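Local coordinates for putative immunoglobulin-blocking virulence protein (Mycoplasma mycoides subsp. capri, PDB 7ADK) that probably captures host immunoglobulins as a mycoplasma virulence factor and is bound here to a lipoprotein partner, at residues E382-K387 with I396-L401; W515-L520 with E583-G588; L554-E559 with E567-G572. All blocks are in the same frame, centred on the assembly; numbering follows the deposited sequence.

Contact 1 of 3, residues E382-K387 with I396-L401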
loop_
_atom_site.group_PDB
_atom_site.type_symbol
_atom_site.label_atom_id
_atom_site.label_comp_id
_atom_site.label_asym_id
_atom_site.label_seq_id
_atom_site.Cartn_x
_atom_site.Cartn_y
_atom_site.Cartn_z
ATOM N N GLU A 382 -33.910 -21.127 12.372
ATOM C CA GLU A 382 -34.151 -22.576 12.471
ATOM C C GLU A 382 -35.346 -23.093 11.635
ATOM O O GLU A 382 -35.098 -23.894 10.728
ATOM C CB GLU A 382 -34.180 -22.978 13.955
ATOM C CG GLU A 382 -34.554 -24.432 14.260
ATOM C CD GLU A 382 -33.544 -25.472 13.745
ATOM O OE1 GLU A 382 -32.349 -25.149 13.563
ATOM O OE2 GLU A 382 -33.941 -26.644 13.569
ATOM N N PRO A 383 -36.603 -22.631 11.810
ATOM C CA PRO A 383 -37.705 -22.958 10.903
ATOM C C PRO A 383 -37.390 -22.748 9.416
ATOM O O PRO A 383 -37.698 -23.607 8.594
ATOM C CB PRO A 383 -38.864 -22.058 11.316
ATOM C CG PRO A 383 -38.617 -21.790 12.790
ATOM C CD PRO A 383 -37.109 -21.859 12.930
ATOM N N TYR A 384 -36.755 -21.631 9.059
ATOM C CA TYR A 384 -36.396 -21.318 7.680
ATOM C C TYR A 384 -35.276 -22.232 7.161
ATOM O O TYR A 384 -35.358 -22.685 6.030
ATOM C CB TYR A 384 -36.043 -19.834 7.553
ATOM C CG TYR A 384 -37.167 -18.883 7.921
ATOM C CD1 TYR A 384 -38.138 -18.510 6.987
ATOM C CD2 TYR A 384 -37.252 -18.368 9.215
ATOM C CE1 TYR A 384 -39.188 -17.650 7.345
ATOM C CE2 TYR A 384 -38.312 -17.529 9.594
ATOM C CZ TYR A 384 -39.293 -17.166 8.659
ATOM O OH TYR A 384 -40.322 -16.365 9.032
ATOM N N SER A 385 -34.288 -22.594 7.979
ATOM C CA SER A 385 -33.216 -23.536 7.633
ATOM C C SER A 385 -33.715 -24.953 7.380
ATOM O O SER A 385 -33.150 -25.670 6.559
ATOM C CB SER A 385 -32.157 -23.553 8.732
ATOM O OG SER A 385 -32.535 -24.315 9.856
ATOM N N LYS A 386 -34.793 -25.336 8.069
ATOM C CA LYS A 386 -35.504 -26.607 7.959
ATOM C C LYS A 386 -36.425 -26.623 6.742
ATOM O O LYS A 386 -36.504 -27.634 6.056
ATOM C CB LYS A 386 -36.259 -26.804 9.283
ATOM C CG LYS A 386 -36.697 -28.247 9.547
ATOM C CD LYS A 386 -37.506 -28.389 10.845
ATOM C CE LYS A 386 -36.839 -27.830 12.111
ATOM N NZ LYS A 386 -35.623 -28.566 12.502
ATOM N N LYS A 387 -37.082 -25.504 6.427
ATOM C CA LYS A 387 -37.915 -25.333 5.226
ATOM C C LYS A 387 -37.087 -25.285 3.943
ATOM O O LYS A 387 -37.371 -26.029 3.013
ATOM C CB LYS A 387 -38.810 -24.096 5.389
ATOM C CG LYS A 387 -39.752 -23.892 4.193
ATOM C CD LYS A 387 -40.923 -22.951 4.493
ATOM C CE LYS A 387 -41.947 -23.612 5.418
ATOM N NZ LYS A 387 -43.148 -22.804 5.607
ATOM N N ILE A 396 -26.522 -17.901 5.423
ATOM C CA ILE A 396 -27.897 -17.411 5.315
ATOM C C ILE A 396 -28.450 -17.336 6.742
ATOM O O ILE A 396 -28.350 -18.318 7.470
ATOM C CB ILE A 396 -28.726 -18.388 4.441
ATOM C CG1 ILE A 396 -28.294 -18.392 2.967
ATOM C CG2 ILE A 396 -30.228 -18.105 4.515
ATOM C CD1 ILE A 396 -28.588 -19.677 2.233
ATOM N N ARG A 397 -29.042 -16.213 7.154
ATOM C CA ARG A 397 -29.730 -16.037 8.448
ATOM C C ARG A 397 -31.048 -15.282 8.319
ATOM O O ARG A 397 -31.151 -14.358 7.520
ATOM C CB ARG A 397 -28.836 -15.296 9.437
ATOM C CG ARG A 397 -27.827 -16.170 10.170
ATOM C CD ARG A 397 -27.105 -15.348 11.234
ATOM N NE ARG A 397 -28.043 -14.888 12.272
ATOM C CZ ARG A 397 -28.392 -13.657 12.585
ATOM N NH1 ARG A 397 -29.301 -13.503 13.489
ATOM N NH2 ARG A 397 -27.900 -12.594 12.029
ATOM N N PHE A 398 -32.024 -15.610 9.158
ATOM C CA PHE A 398 -33.257 -14.844 9.337
ATOM C C PHE A 398 -33.367 -14.372 10.791
ATOM O O PHE A 398 -33.237 -15.166 11.720
ATOM C CB PHE A 398 -34.483 -15.670 8.941
ATOM C CG PHE A 398 -34.604 -16.032 7.475
ATOM C CD1 PHE A 398 -33.827 -17.066 6.934
ATOM C CD2 PHE A 398 -35.525 -15.358 6.654
ATOM C CE1 PHE A 398 -33.971 -17.420 5.582
ATOM C CE2 PHE A 398 -35.682 -15.727 5.311
ATOM C CZ PHE A 398 -34.905 -16.763 4.776
ATOM N N SER A 399 -33.651 -13.095 11.010
ATOM C CA SER A 399 -33.881 -12.528 12.338
ATOM C C SER A 399 -35.138 -11.673 12.358
ATOM O O SER A 399 -35.514 -11.069 11.368
ATOM C CB SER A 399 -32.652 -11.791 12.856
ATOM O OG SER A 399 -32.256 -10.732 12.082
ATOM N N LYS A 400 -35.812 -11.636 13.498
ATOM C CA LYS A 400 -37.032 -10.869 13.755
ATOM C C LYS A 400 -36.662 -9.647 14.590
ATOM O O LYS A 400 -36.004 -9.792 15.609
ATOM C CB LYS A 400 -38.027 -11.790 14.481
ATOM C CG LYS A 400 -39.435 -11.206 14.679
ATOM C CD LYS A 400 -40.326 -11.182 13.430
ATOM C CE LYS A 400 -40.646 -12.575 12.869
ATOM N NZ LYS A 400 -41.439 -13.403 13.791
ATOM N N LEU A 401 -37.083 -8.460 14.185
ATOM C CA LEU A 401 -37.071 -7.256 15.012
ATOM C C LEU A 401 -38.491 -6.972 15.504
ATOM O O LEU A 401 -39.413 -7.019 14.700
ATOM C CB LEU A 401 -36.550 -6.063 14.199
ATOM C CG LEU A 401 -35.056 -5.784 14.375
ATOM C CD1 LEU A 401 -34.162 -6.860 13.782
ATOM C CD2 LEU A 401 -34.705 -4.475 13.703
#

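Contact 2 of 3, residues W515-L520 with E583-G588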
loop_
_atom_site.group_PDB
_atom_site.type_symbol
_atom_site.label_atom_id
_atom_site.label_comp_id
_atom_site.label_asym_id
_atom_site.label_seq_id
_atom_site.Cartn_x
_atom_site.Cartn_y
_atom_site.Cartn_z
ATOM N N TRP A 515 -14.603 5.972 -4.459
ATOM C CA TRP A 515 -15.959 5.548 -4.108
ATOM C C TRP A 515 -16.897 6.326 -5.020
ATOM O O TRP A 515 -16.895 7.559 -5.010
ATOM C CB TRP A 515 -16.312 5.823 -2.636
ATOM C CG TRP A 515 -15.893 4.789 -1.645
ATOM C CD1 TRP A 515 -15.001 4.962 -0.647
ATOM C CD2 TRP A 515 -16.391 3.430 -1.501
ATOM N NE1 TRP A 515 -14.848 3.786 0.050
ATOM C CE2 TRP A 515 -15.636 2.793 -0.480
ATOM C CE3 TRP A 515 -17.389 2.663 -2.137
ATOM C CZ2 TRP A 515 -15.768 1.432 -0.211
ATOM C CZ3 TRP A 515 -17.579 1.308 -1.818
ATOM C CH2 TRP A 515 -16.742 0.686 -0.883
ATOM N N SER A 516 -17.719 5.623 -5.795
ATOM C CA SER A 516 -18.643 6.249 -6.741
ATOM C C SER A 516 -20.059 5.724 -6.566
ATOM O O SER A 516 -20.254 4.590 -6.142
ATOM C CB SER A 516 -18.215 5.973 -8.171
ATOM O OG SER A 516 -16.854 6.186 -8.421
ATOM N N TYR A 517 -21.043 6.500 -6.982
ATOM C CA TYR A 517 -22.391 6.019 -7.233
ATOM C C TYR A 517 -22.845 6.537 -8.589
ATOM O O TYR A 517 -22.408 7.593 -9.051
ATOM C CB TYR A 517 -23.337 6.406 -6.088
ATOM C CG TYR A 517 -23.629 7.886 -5.920
ATOM C CD1 TYR A 517 -22.700 8.704 -5.271
ATOM C CD2 TYR A 517 -24.835 8.443 -6.378
ATOM C CE1 TYR A 517 -22.963 10.066 -5.060
ATOM C CE2 TYR A 517 -25.099 9.811 -6.187
ATOM C CZ TYR A 517 -24.172 10.623 -5.508
ATOM O OH TYR A 517 -24.458 11.916 -5.241
ATOM N N ASN A 518 -23.724 5.789 -9.241
ATOM C CA ASN A 518 -24.464 6.315 -10.375
ATOM C C ASN A 518 -25.658 7.103 -9.819
ATOM O O ASN A 518 -26.475 6.520 -9.111
ATOM C CB ASN A 518 -24.859 5.162 -11.306
ATOM C CG ASN A 518 -25.360 5.644 -12.650
ATOM O OD1 ASN A 518 -26.053 6.633 -12.758
ATOM N ND2 ASN A 518 -25.027 4.969 -13.711
ATOM N N PRO A 519 -25.823 8.403 -10.108
ATOM C CA PRO A 519 -26.934 9.150 -9.541
ATOM C C PRO A 519 -28.300 8.658 -10.028
ATOM O O PRO A 519 -29.260 8.703 -9.272
ATOM C CB PRO A 519 -26.643 10.598 -9.896
ATOM C CG PRO A 519 -25.797 10.521 -11.158
ATOM C CD PRO A 519 -24.981 9.258 -10.926
ATOM N N LEU A 520 -28.385 8.058 -11.215
ATOM C CA LEU A 520 -29.603 7.436 -11.731
ATOM C C LEU A 520 -29.999 6.154 -10.980
ATOM O O LEU A 520 -31.173 5.812 -10.954
ATOM C CB LEU A 520 -29.413 7.152 -13.226
ATOM C CG LEU A 520 -29.086 8.392 -14.070
ATOM C CD1 LEU A 520 -28.632 7.957 -15.448
ATOM C CD2 LEU A 520 -30.301 9.297 -14.199
ATOM N N GLU A 583 -31.016 17.590 0.269
ATOM C CA GLU A 583 -30.807 16.371 1.053
ATOM C C GLU A 583 -29.320 16.123 1.363
ATOM O O GLU A 583 -28.487 16.319 0.482
ATOM C CB GLU A 583 -31.307 15.134 0.300
ATOM C CG GLU A 583 -32.748 15.190 -0.211
ATOM C CD GLU A 583 -33.127 13.946 -1.029
ATOM O OE1 GLU A 583 -32.614 12.845 -0.726
ATOM O OE2 GLU A 583 -33.960 14.044 -1.950
ATOM N N PRO A 584 -28.950 15.593 2.544
ATOM C CA PRO A 584 -27.548 15.422 2.928
ATOM C C PRO A 584 -26.699 14.494 2.051
ATOM O O PRO A 584 -25.507 14.721 1.894
ATOM C CB PRO A 584 -27.589 14.873 4.343
ATOM C CG PRO A 584 -28.937 15.297 4.893
ATOM C CD PRO A 584 -29.829 15.300 3.664
ATOM N N PHE A 585 -27.267 13.434 1.475
ATOM C CA PHE A 585 -26.496 12.470 0.671
ATOM C C PHE A 585 -25.981 13.087 -0.629
ATOM O O PHE A 585 -24.857 12.841 -1.060
ATOM C CB PHE A 585 -27.333 11.219 0.369
ATOM C CG PHE A 585 -26.562 10.137 -0.366
ATOM C CD1 PHE A 585 -26.583 10.068 -1.770
ATOM C CD2 PHE A 585 -25.771 9.229 0.356
ATOM C CE1 PHE A 585 -25.827 9.100 -2.437
ATOM C CE2 PHE A 585 -25.017 8.262 -0.317
ATOM C CZ PHE A 585 -25.046 8.194 -1.714
ATOM N N PHE A 586 -26.788 13.928 -1.272
ATOM C CA PHE A 586 -26.437 14.591 -2.531
ATOM C C PHE A 586 -25.484 15.782 -2.364
ATOM O O PHE A 586 -25.097 16.403 -3.349
ATOM C CB PHE A 586 -27.714 14.933 -3.303
ATOM C CG PHE A 586 -28.490 13.696 -3.677
ATOM C CD1 PHE A 586 -27.930 12.742 -4.534
ATOM C CD2 PHE A 586 -29.721 13.428 -3.076
ATOM C CE1 PHE A 586 -28.609 11.549 -4.818
ATOM C CE2 PHE A 586 -30.390 12.229 -3.334
ATOM C CZ PHE A 586 -29.843 11.287 -4.211
ATOM N N GLN A 587 -25.052 16.070 -1.138
ATOM C CA GLN A 587 -24.114 17.146 -0.831
ATOM C C GLN A 587 -22.647 16.710 -0.813
ATOM O O GLN A 587 -21.757 17.539 -0.680
ATOM C CB GLN A 587 -24.514 17.810 0.485
ATOM C CG GLN A 587 -25.832 18.570 0.305
ATOM C CD GLN A 587 -26.562 18.857 1.599
ATOM O OE1 GLN A 587 -26.038 18.792 2.695
ATOM N NE2 GLN A 587 -27.812 19.216 1.512
ATOM N N GLY A 588 -22.341 15.427 -0.953
ATOM C CA GLY A 588 -20.976 14.932 -0.792
ATOM C C GLY A 588 -20.450 15.048 0.641
ATOM O O GLY A 588 -21.220 15.162 1.589
#

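Contact 3 of 3, residues L554-E559 with E567-G572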
loop_
_atom_site.group_PDB
_atom_site.type_symbol
_atom_site.label_atom_id
_atom_site.label_comp_id
_atom_site.label_asym_id
_atom_site.label_seq_id
_atom_site.Cartn_x
_atom_site.Cartn_y
_atom_site.Cartn_z
ATOM N N LEU A 554 -19.541 11.187 -9.044
ATOM C CA LEU A 554 -20.638 10.668 -9.851
ATOM C C LEU A 554 -20.065 9.836 -11.006
ATOM O O LEU A 554 -19.277 10.349 -11.790
ATOM C CB LEU A 554 -21.485 11.832 -10.386
ATOM C CG LEU A 554 -22.070 12.779 -9.340
ATOM C CD1 LEU A 554 -22.959 13.802 -10.026
ATOM C CD2 LEU A 554 -22.884 12.021 -8.312
ATOM N N ALA A 555 -20.465 8.570 -11.130
ATOM C CA ALA A 555 -19.972 7.646 -12.151
ATOM C C ALA A 555 -21.116 7.075 -12.995
ATOM O O ALA A 555 -21.879 6.245 -12.522
ATOM C CB ALA A 555 -19.163 6.537 -11.488
ATOM N N PHE A 556 -21.235 7.484 -14.254
ATOM C CA PHE A 556 -22.252 6.981 -15.179
ATOM C C PHE A 556 -21.829 5.654 -15.831
ATOM O O PHE A 556 -20.638 5.399 -16.002
ATOM C CB PHE A 556 -22.597 8.080 -16.182
ATOM C CG PHE A 556 -23.249 9.282 -15.530
ATOM C CD1 PHE A 556 -24.641 9.301 -15.348
ATOM C CD2 PHE A 556 -22.476 10.365 -15.082
ATOM C CE1 PHE A 556 -25.261 10.405 -14.743
ATOM C CE2 PHE A 556 -23.097 11.469 -14.477
ATOM C CZ PHE A 556 -24.488 11.492 -14.310
ATOM N N ASP A 557 -22.790 4.802 -16.178
ATOM C CA ASP A 557 -22.549 3.481 -16.763
ATOM C C ASP A 557 -22.836 3.479 -18.278
ATOM O O ASP A 557 -23.349 4.450 -18.835
ATOM C CB ASP A 557 -23.315 2.401 -15.969
ATOM C CG ASP A 557 -22.663 1.005 -16.012
ATOM O OD1 ASP A 557 -21.709 0.791 -16.795
ATOM O OD2 ASP A 557 -23.087 0.115 -15.237
ATOM N N GLN A 558 -22.466 2.418 -18.991
ATOM C CA GLN A 558 -22.508 2.410 -20.460
ATOM C C GLN A 558 -23.911 2.567 -21.053
ATOM O O GLN A 558 -24.070 3.248 -22.059
ATOM C CB GLN A 558 -21.836 1.154 -21.021
ATOM C CG GLN A 558 -21.706 1.143 -22.552
ATOM C CD GLN A 558 -20.957 2.349 -23.128
ATOM O OE1 GLN A 558 -19.745 2.377 -23.262
ATOM N NE2 GLN A 558 -21.641 3.393 -23.516
ATOM N N GLU A 559 -24.925 1.985 -20.423
ATOM C CA GLU A 559 -26.333 2.053 -20.816
ATOM C C GLU A 559 -26.991 3.438 -20.609
ATOM O O GLU A 559 -28.172 3.620 -20.902
ATOM C CB GLU A 559 -27.099 0.909 -20.125
ATOM C CG GLU A 559 -26.996 0.829 -18.585
ATOM C CD GLU A 559 -25.948 -0.184 -18.078
ATOM O OE1 GLU A 559 -24.842 -0.257 -18.645
ATOM O OE2 GLU A 559 -26.232 -0.933 -17.121
ATOM N N GLU A 567 -29.041 13.275 -22.780
ATOM C CA GLU A 567 -30.248 13.503 -21.999
ATOM C C GLU A 567 -30.233 12.805 -20.629
ATOM O O GLU A 567 -30.370 13.479 -19.608
ATOM C CB GLU A 567 -31.420 13.094 -22.894
ATOM C CG GLU A 567 -32.801 13.347 -22.338
ATOM C CD GLU A 567 -33.945 12.906 -23.255
ATOM O OE1 GLU A 567 -33.768 12.772 -24.486
ATOM O OE2 GLU A 567 -35.068 12.720 -22.735
ATOM N N ARG A 568 -29.974 11.492 -20.586
ATOM C CA ARG A 568 -29.973 10.720 -19.334
ATOM C C ARG A 568 -28.888 11.178 -18.363
ATOM O O ARG A 568 -29.105 11.153 -17.159
ATOM C CB ARG A 568 -29.854 9.223 -19.635
ATOM C CG ARG A 568 -30.629 8.370 -18.639
ATOM C CD ARG A 568 -30.310 6.879 -18.778
ATOM N NE ARG A 568 -31.340 6.042 -18.141
ATOM C CZ ARG A 568 -31.207 5.114 -17.214
ATOM N NH1 ARG A 568 -30.081 4.748 -16.705
ATOM N NH2 ARG A 568 -32.254 4.523 -16.758
ATOM N N ILE A 569 -27.736 11.631 -18.864
ATOM C CA ILE A 569 -26.664 12.184 -18.039
ATOM C C ILE A 569 -27.055 13.553 -17.483
ATOM O O ILE A 569 -26.916 13.754 -16.291
ATOM C CB ILE A 569 -25.320 12.197 -18.789
ATOM C CG1 ILE A 569 -24.877 10.759 -19.113
ATOM C CG2 ILE A 569 -24.255 12.882 -17.942
ATOM C CD1 ILE A 569 -23.711 10.647 -20.057
ATOM N N ASN A 570 -27.580 14.490 -18.267
ATOM C CA ASN A 570 -28.008 15.793 -17.755
ATOM C C ASN A 570 -29.142 15.722 -16.716
ATOM O O ASN A 570 -29.176 16.549 -15.805
ATOM C CB ASN A 570 -28.407 16.678 -18.936
ATOM C CG ASN A 570 -27.209 17.320 -19.579
ATOM O OD1 ASN A 570 -26.703 18.327 -19.127
ATOM N ND2 ASN A 570 -26.721 16.770 -20.643
ATOM N N ASP A 571 -30.050 14.742 -16.832
ATOM C CA ASP A 571 -31.016 14.387 -15.780
ATOM C C ASP A 571 -30.284 13.897 -14.522
ATOM O O ASP A 571 -30.412 14.487 -13.452
ATOM C CB ASP A 571 -31.985 13.283 -16.252
ATOM C CG ASP A 571 -33.073 13.692 -17.253
ATOM O OD1 ASP A 571 -33.547 14.851 -17.262
ATOM O OD2 ASP A 571 -33.535 12.803 -18.003
ATOM N N GLY A 572 -29.459 12.851 -14.640
ATOM C CA GLY A 572 -28.733 12.296 -13.501
ATOM C C GLY A 572 -27.831 13.309 -12.798
ATOM O O GLY A 572 -27.704 13.279 -11.578
#

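Contact 1 of 3, residues E382-K387 with I396-L401
Y384 lies flat against F398 where helix 381-387 packs on a β-sheet; the helix belongs to the connection between the antiparallel neighbouring strands 375-379 and 396-403. The aromatic pair is an offset stack, with centroids 4.4 Å apart and planes only 12° from parallel, although the two side chains themselves cross at about a right angle. The offset brings Y384 CG over the centre of the F398 ring, while F398 CD2 sits nearer the rim of the Y384 ring. Aliphatic contact adds to the stack. Y384 CB approaches the same face of F398 as a CH-pi partner, 3.9 Å from the ring centroid. Phenylalanine suits the buried sheet position, where L419, L439 and F390 also pack on it. Tyrosine suits the partly exposed helix because its ring can stack while its hydroxyl reaches out to hydrogen-bond E444 OE2. S381 OG bonds F398 N, tying helix to strand; further polar bonds lie within 382-387. K386 NZ forms a salt bridge to E382 OE2 at 2.8 Å. The carbonyl E382 O takes two donors, K386 N at 3.0 Å and S385 OG at 2.7 Å, the hydroxyl lying in the carbonyl plane on a lone pair.

Contact 2 of 3, residues W515-L520 with E583-G588
Y517 receives the edge of F585 on one face of its ring in an edge-to-face pair, centroids 5.0 Å apart and planes at 59°. A single atom does the touching from the F585 side: CE1 stands 3.7 Å above the tyrosine plane, over its centre, and lies 3.8 Å from Y517 CZ. F586 meets the far end of the tyrosine obliquely, its CD1 3.6 Å from Y517 OH and its CE1 4.1 Å from Y517 CE2.

Different first torsions turn the consecutive residues F585 and F586 toward the same ring. F585 has CG opposite its backbone N (chi1 -176°), whereas F586 has CG opposite its carbonyl carbon (chi1 -62°). The two phenylalanines also touch each other, F585 CD1 lying over the rim of one face of F586.

Further out, F551 completes an aromatic cluster by meeting both Y517 and F585. Helix 567-579 adds apolar cover, V576 against Y517 and M575 against F586, and L504 packs on F585. The tyrosine backbone is placed by hydrogen bonding to A555 in the neighbouring parallel strand, and N518 ND2, one residue on, is bonded to D560 OD2. The same asparagine forms an Asx turn, OD1 accepting from L520 N at 3.1 Å; this residue type suits a place where the chain turns into the 3-10 segment that includes P519 and L520.

Across the contact the three aromatic side chains meet without a hydrogen bond. F585 offers ring hydrogen to the tyrosine face and F586 adds oblique apolar contact, so shape and dispersion hold segments 515-520 and 583-588 together.

Contact 3 of 3, residues L554-E559 with E567-G572
F556 and I569 bring their CA atoms to 7.4 Å where the chain leaving strand 553-555 passes the first turns of helix 567-579, the opening half of a β-α-β crossover that continues into the parallel strand 608-610. The isoleucine covers one face of the phenylalanine ring: CG2 sits 3.9 Å from the centroid, 14° off the ring normal, in a CH-pi contact. Its other branch reaches F556 CD1 through CG1 at 4.0 Å, and this branched shape suits a residue lying over a flat ring. G572 meets the ring at its edge, near the plane, with F556 CZ 4.1 Å from G572 C; having no side chain, the glycine lets the ring approach the helix backbone. L609 and P519 also pack on F556. At the solvent side, the aliphatic CD of R568 lies 4.4 Å from E559 O. The R568 guanidinium passes on to a salt bridge with D560, rather than pairing with E559. D557 and Q558 pack against G681 of the lipoprotein chain, so this turn also borders the partner. D557 OD1 accepts from Q558 N at 2.8 Å, the donor on the anti side, 33° out of the carboxylate plane.

How the contacts relate
Contacts 2 and 3 are buried and share one parallel sheet: strands 516-517 and 553-555 are neighbours, joined by Y517 O to A555 N, and L554 packs on Y517. Helix 567-579 serves both, its start in contact 3 and its later residues beside contact 2. Contact 1 stands apart, about 34 Å and 39 Å centre to centre from the other two, on the mixed sheet and only partly buried. All three rest on aromatic rings, but differently: contact 1 stacks two rings nearly parallel, contact 2 clusters three rings at steep angles, and contact 3 sets an aliphatic branch over one ring, with charged groups at its outer margin.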